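PDB 6SXT: alpha-L-arabinofuranosidase B from Aspergillus kawachii, which hydrolyses terminal non-reducing alpha-L-arabinofuranosyl residues from arabinoxylan, L-arabinan and related plant polysaccharides, retaining the anomeric configuration. Local coordinates for residues A[3-8]-A[24-29]; A[320-325]-A[421-426]. One frame throughout, in Å; residues are numbered along the deposited sequence.

Interaction 1: A[3-8]-A[24-29]; sequences GPCDIY and ALYSSF
The loop 24-29 meets the N-terminus of helix 4-10, and its L25 carbonyl takes the N-H of C5. That bond, C5 N to L25 O, is 2.9 Å long and runs almost head-on to the carbonyl, with a C=O...N angle of 165°. G3 is the N-cap residue; P4 follows it, its N also near L25 O but with no hydrogen to give. Close by, P4 CG rests on L25 CD2, the two side chains meeting at about a right angle.

D6 ties the same end to the loop through its side chain. Its CG stands beside its own backbone N (chi1 -59°), which brings the carboxylate round to the start of the helix. There OD2 accepts two N-H groups, one on each lone pair: G3 N at 2.8 Å on the anti side, and S27 N, also 2.8 Å from OD2, on the syn side. Two fairly straight bonds thus fix the carboxylate, while a water donates to D6 OD1 and also links to the hydroxyls of S27 and S28.

The neighbouring Y26 puts its ring against C5. C5 CB sits over one face, offset toward the rim, 3.3 Å from the ring centroid in a CH-pi contact, and C5 SG approaches more obliquely, 4.2 Å from that centroid. D6 OD1 lies at the ring edge instead, its carboxylate turned 80° from the ring plane. C5 SG continues into a disulfide with C15 of strand 15-20, so the helix start is also covalently tied to the sheet.

A side chain at N3 accepting the N-cap N-H is one half of a capping box; the glycine at N-cap cannot supply the other, and the L25 carbonyl takes a first-turn N-H of this catalytic-domain helix.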
# COMPACT_ATOMS: atom_id res chain seq x y z
N GLY A 3 21.47 -3.33 12.86
CA GLY A 3 20.37 -3.16 11.92
C GLY A 3 20.87 -2.60 10.59
O GLY A 3 22.03 -2.19 10.48
N PRO A 4 19.98 -2.47 9.58
CA PRO A 4 20.42 -1.97 8.27
C PRO A 4 21.20 -0.67 8.37
O PRO A 4 22.22 -0.51 7.68
CB PRO A 4 19.09 -1.81 7.53
CG PRO A 4 18.25 -2.92 8.10
CD PRO A 4 18.58 -2.90 9.59
N CYS A 5 20.75 0.30 9.17
CA CYS A 5 21.44 1.61 9.21
C CYS A 5 22.77 1.51 9.98
O CYS A 5 23.66 2.29 9.67
CB CYS A 5 20.58 2.71 9.80
SG CYS A 5 19.23 3.10 8.60
N ASP A 6 22.91 0.54 10.88
CA ASP A 6 24.24 0.34 11.51
C ASP A 6 25.21 -0.18 10.46
O ASP A 6 26.38 0.22 10.50
CB ASP A 6 24.11 -0.63 12.67
CG ASP A 6 23.14 -0.15 13.75
OD1 ASP A 6 23.33 0.99 14.25
OD2 ASP A 6 22.23 -0.92 14.03
N ILE A 7 24.72 -1.06 9.58
CA ILE A 7 25.54 -1.65 8.49
C ILE A 7 25.94 -0.55 7.53
O ILE A 7 27.13 -0.44 7.17
CB ILE A 7 24.78 -2.79 7.82
CG1 ILE A 7 24.54 -3.91 8.83
CG2 ILE A 7 25.48 -3.30 6.57
CD1 ILE A 7 23.52 -4.90 8.47
N TYR A 8 25.01 0.31 7.11
CA TYR A 8 25.33 1.41 6.20
C TYR A 8 26.35 2.35 6.86
O TYR A 8 27.31 2.79 6.19
CB TYR A 8 24.09 2.19 5.77
CG TYR A 8 23.31 1.56 4.65
CD1 TYR A 8 23.84 1.46 3.38
CD2 TYR A 8 22.01 1.09 4.83
CE1 TYR A 8 23.10 0.94 2.33
CE2 TYR A 8 21.26 0.56 3.78
CZ TYR A 8 21.81 0.48 2.52
OH TYR A 8 21.03 0.00 1.50
N ALA A 24 12.46 -1.27 13.93
CA ALA A 24 13.63 -0.41 14.04
C ALA A 24 14.69 -0.80 13.02
O ALA A 24 14.90 -2.03 12.79
CB ALA A 24 14.19 -0.55 15.46
N LEU A 25 15.38 0.19 12.47
CA LEU A 25 16.43 -0.07 11.46
C LEU A 25 17.82 0.20 12.03
O LEU A 25 18.81 0.08 11.30
CB LEU A 25 16.12 0.78 10.23
CG LEU A 25 14.80 0.40 9.56
CD1 LEU A 25 14.50 1.37 8.44
CD2 LEU A 25 14.80 -1.02 9.06
N TYR A 26 17.87 0.65 13.28
CA TYR A 26 19.13 0.75 14.08
C TYR A 26 18.96 -0.13 15.30
O TYR A 26 17.91 -0.09 15.93
CB TYR A 26 19.36 2.19 14.56
CG TYR A 26 19.57 3.25 13.50
CD1 TYR A 26 18.52 3.83 12.84
CD2 TYR A 26 20.85 3.73 13.26
CE1 TYR A 26 18.71 4.84 11.93
CE2 TYR A 26 21.06 4.73 12.33
CZ TYR A 26 19.99 5.29 11.66
OH TYR A 26 20.18 6.30 10.76
N SER A 27 20.02 -0.80 15.72
CA SER A 27 19.97 -1.69 16.90
C SER A 27 19.64 -0.89 18.16
O SER A 27 19.05 -1.50 19.06
CB SER A 27 21.26 -2.49 16.99
OG SER A 27 22.27 -1.59 17.24
N SER A 28 19.91 0.38 18.25
CA SER A 28 19.65 1.10 19.51
C SER A 28 18.37 1.93 19.40
O SER A 28 18.06 2.70 20.35
CB SER A 28 20.81 1.95 19.84
OG SER A 28 20.99 2.90 18.81
N PHE A 29 17.66 1.90 18.27
CA PHE A 29 16.48 2.79 18.10
C PHE A 29 15.31 2.26 18.93
O PHE A 29 14.88 1.09 18.76
CB PHE A 29 16.08 2.95 16.64
CG PHE A 29 14.93 3.89 16.46
CD1 PHE A 29 15.15 5.27 16.52
CD2 PHE A 29 13.64 3.44 16.28
CE1 PHE A 29 14.10 6.15 16.38
CE2 PHE A 29 12.60 4.34 16.14
CZ PHE A 29 12.84 5.70 16.18
O HOH W 1 22.28 1.51 16.63

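Interaction 2: A[320-325]-A[421-426]; sequences GSLVSG and TFCPQA. With NAG (2-acetamido-2-deoxy-beta-D-glucopyranose), chain D.
S324 and the end of strand 422-426 are joined by two hydrogen bonds, one to a carbonyl and one to a side-chain hydroxyl. S324 N donates to P424 O at 3.0 Å, coming in 37° above the carbonyl plane. The return bond, which a parallel strand pair would give to S324 O, goes to the hydroxyl: chi1 of 69° sets OG between the backbone N and the carbonyl carbon, where it accepts A426 N at 2.9 Å, nearly straight. Q425 points its CB away from the loop, yet its CG still brushes S324 OG at 3.7 Å before the extended chain carries OE1 to Y444 and R436.

P424 O has further company. V323 CA makes a C-H...O contact with it at 3.3 Å, and a water donates to both P424 O and L322 O, bridging the two carbonyls. V323 crosses the proline ring obliquely: CG1, anti to the backbone N, lies near P424 O, while CG2 meets P424 CD at 3.9 Å. Farther back, L322 CB touches C423 SG at 4.1 Å, a sulfur held in a disulfide with C385. At the other end G325, with no side chain, lets its CA come within 3.6 Å of A426 CA, and the A426 methyl faces O6 of an N-acetylglucosamine from a glycan attached to the protein itself.

Coming from strand 317-319, the loop sends residues 322-325 at 36° to the direction of residues 423-426. Strand 422-426 pairs antiparallel with 433-437, from which R436 also reaches L322 O, while F386 of strand 386-390 packs on P424.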
# COMPACT_ATOMS: atom_id res chain seq x y z
N GLY A 320 1.02 -11.91 6.69
CA GLY A 320 0.17 -11.94 7.87
C GLY A 320 -1.29 -12.19 7.52
O GLY A 320 -1.65 -12.20 6.33
N SER A 321 -2.12 -12.41 8.52
CA SER A 321 -3.58 -12.63 8.27
C SER A 321 -4.26 -11.30 7.95
O SER A 321 -4.18 -10.34 8.73
CB SER A 321 -4.21 -13.28 9.46
OG SER A 321 -5.61 -13.39 9.22
N LEU A 322 -5.02 -11.28 6.86
CA LEU A 322 -5.88 -10.15 6.49
C LEU A 322 -7.30 -10.27 7.07
O LEU A 322 -8.07 -9.33 6.88
CB LEU A 322 -6.00 -10.15 4.95
CG LEU A 322 -4.81 -9.51 4.25
CD1 LEU A 322 -4.70 -9.98 2.83
CD2 LEU A 322 -4.85 -7.99 4.31
N VAL A 323 -7.63 -11.36 7.75
CA VAL A 323 -9.04 -11.68 8.08
C VAL A 323 -9.20 -11.79 9.59
O VAL A 323 -8.28 -12.28 10.28
CB VAL A 323 -9.45 -12.97 7.37
CG1 VAL A 323 -10.86 -13.38 7.74
CG2 VAL A 323 -9.32 -12.78 5.89
N SER A 324 -10.30 -11.28 10.08
CA SER A 324 -10.73 -11.52 11.47
C SER A 324 -12.25 -11.66 11.51
O SER A 324 -12.92 -11.33 10.50
CB SER A 324 -10.26 -10.42 12.39
OG SER A 324 -10.90 -9.20 12.16
N GLY A 325 -12.76 -12.00 12.69
CA GLY A 325 -14.21 -12.13 12.86
C GLY A 325 -14.72 -13.45 12.29
O GLY A 325 -13.97 -14.36 11.93
N THR A 421 -12.49 -7.97 -4.40
CA THR A 421 -11.96 -8.77 -3.28
C THR A 421 -12.13 -8.00 -1.98
O THR A 421 -11.76 -6.82 -1.91
CB THR A 421 -10.49 -9.13 -3.54
OG1 THR A 421 -10.40 -9.89 -4.74
CG2 THR A 421 -9.90 -9.96 -2.44
N PHE A 422 -12.69 -8.67 -1.00
CA PHE A 422 -13.01 -8.04 0.31
C PHE A 422 -12.54 -8.97 1.40
O PHE A 422 -12.68 -10.21 1.34
CB PHE A 422 -14.50 -7.74 0.41
CG PHE A 422 -14.94 -6.75 -0.64
CD1 PHE A 422 -14.88 -5.38 -0.45
CD2 PHE A 422 -15.35 -7.22 -1.87
CE1 PHE A 422 -15.23 -4.48 -1.45
CE2 PHE A 422 -15.74 -6.33 -2.86
CZ PHE A 422 -15.64 -4.96 -2.68
N CYS A 423 -12.02 -8.36 2.46
CA CYS A 423 -11.40 -9.07 3.58
C CYS A 423 -12.29 -8.93 4.79
O CYS A 423 -12.54 -7.82 5.25
CB CYS A 423 -10.03 -8.50 3.88
SG CYS A 423 -8.90 -8.60 2.44
N PRO A 424 -12.88 -10.03 5.32
CA PRO A 424 -13.74 -9.93 6.48
C PRO A 424 -12.91 -9.43 7.66
O PRO A 424 -11.74 -9.85 7.84
CB PRO A 424 -14.26 -11.34 6.70
CG PRO A 424 -14.08 -12.00 5.35
CD PRO A 424 -12.83 -11.38 4.76
N GLN A 425 -13.58 -8.61 8.44
CA GLN A 425 -13.01 -8.05 9.69
C GLN A 425 -14.08 -8.18 10.76
O GLN A 425 -15.28 -7.92 10.47
CB GLN A 425 -12.64 -6.60 9.44
CG GLN A 425 -11.91 -5.96 10.62
CD GLN A 425 -11.47 -4.55 10.39
OE1 GLN A 425 -11.22 -4.10 9.26
NE2 GLN A 425 -11.32 -3.81 11.50
N ALA A 426 -13.72 -8.53 11.97
CA ALA A 426 -14.69 -8.52 13.08
C ALA A 426 -15.46 -7.20 13.02
O ALA A 426 -14.88 -6.11 12.99
CB ALA A 426 -13.95 -8.73 14.39
C1 NAG D . -15.76 -3.96 19.10
C2 NAG D . -17.09 -4.23 19.79
C3 NAG D . -17.08 -5.63 20.44
C4 NAG D . -16.64 -6.70 19.43
C5 NAG D . -15.44 -6.26 18.59
C6 NAG D . -15.17 -7.21 17.40
C7 NAG D . -18.20 -2.14 20.46
C8 NAG D . -18.36 -1.09 21.51
N2 NAG D . -17.40 -3.18 20.76
O3 NAG D . -18.39 -5.98 20.99
O4 NAG D . -16.42 -7.96 20.07
O5 NAG D . -15.57 -4.93 18.05
O6 NAG D . -16.36 -7.30 16.56
O7 NAG D . -18.79 -2.06 19.38
O HOH W 2 -9.64 -8.21 8.74

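How the interactions relate
Interaction 1 belongs to the catalytic domain and interaction 2 to the arabinose-binding domain, at the point where the chain enters it; their centres are 32 Å apart and their nearest atoms about 17 Å. They share no helix or strand. Both are partly buried, but interaction 1 has more of its touching residues inside, packed towards strands 15-20 and 288-296, whereas interaction 2 runs out to an exposed glycine and a sugar. A carboxylate and an aromatic face carry much of the first; the second relies on a serine hydroxyl, carbonyls and small aliphatic groups. Each includes a disulfide cysteine and a water shared by both segments.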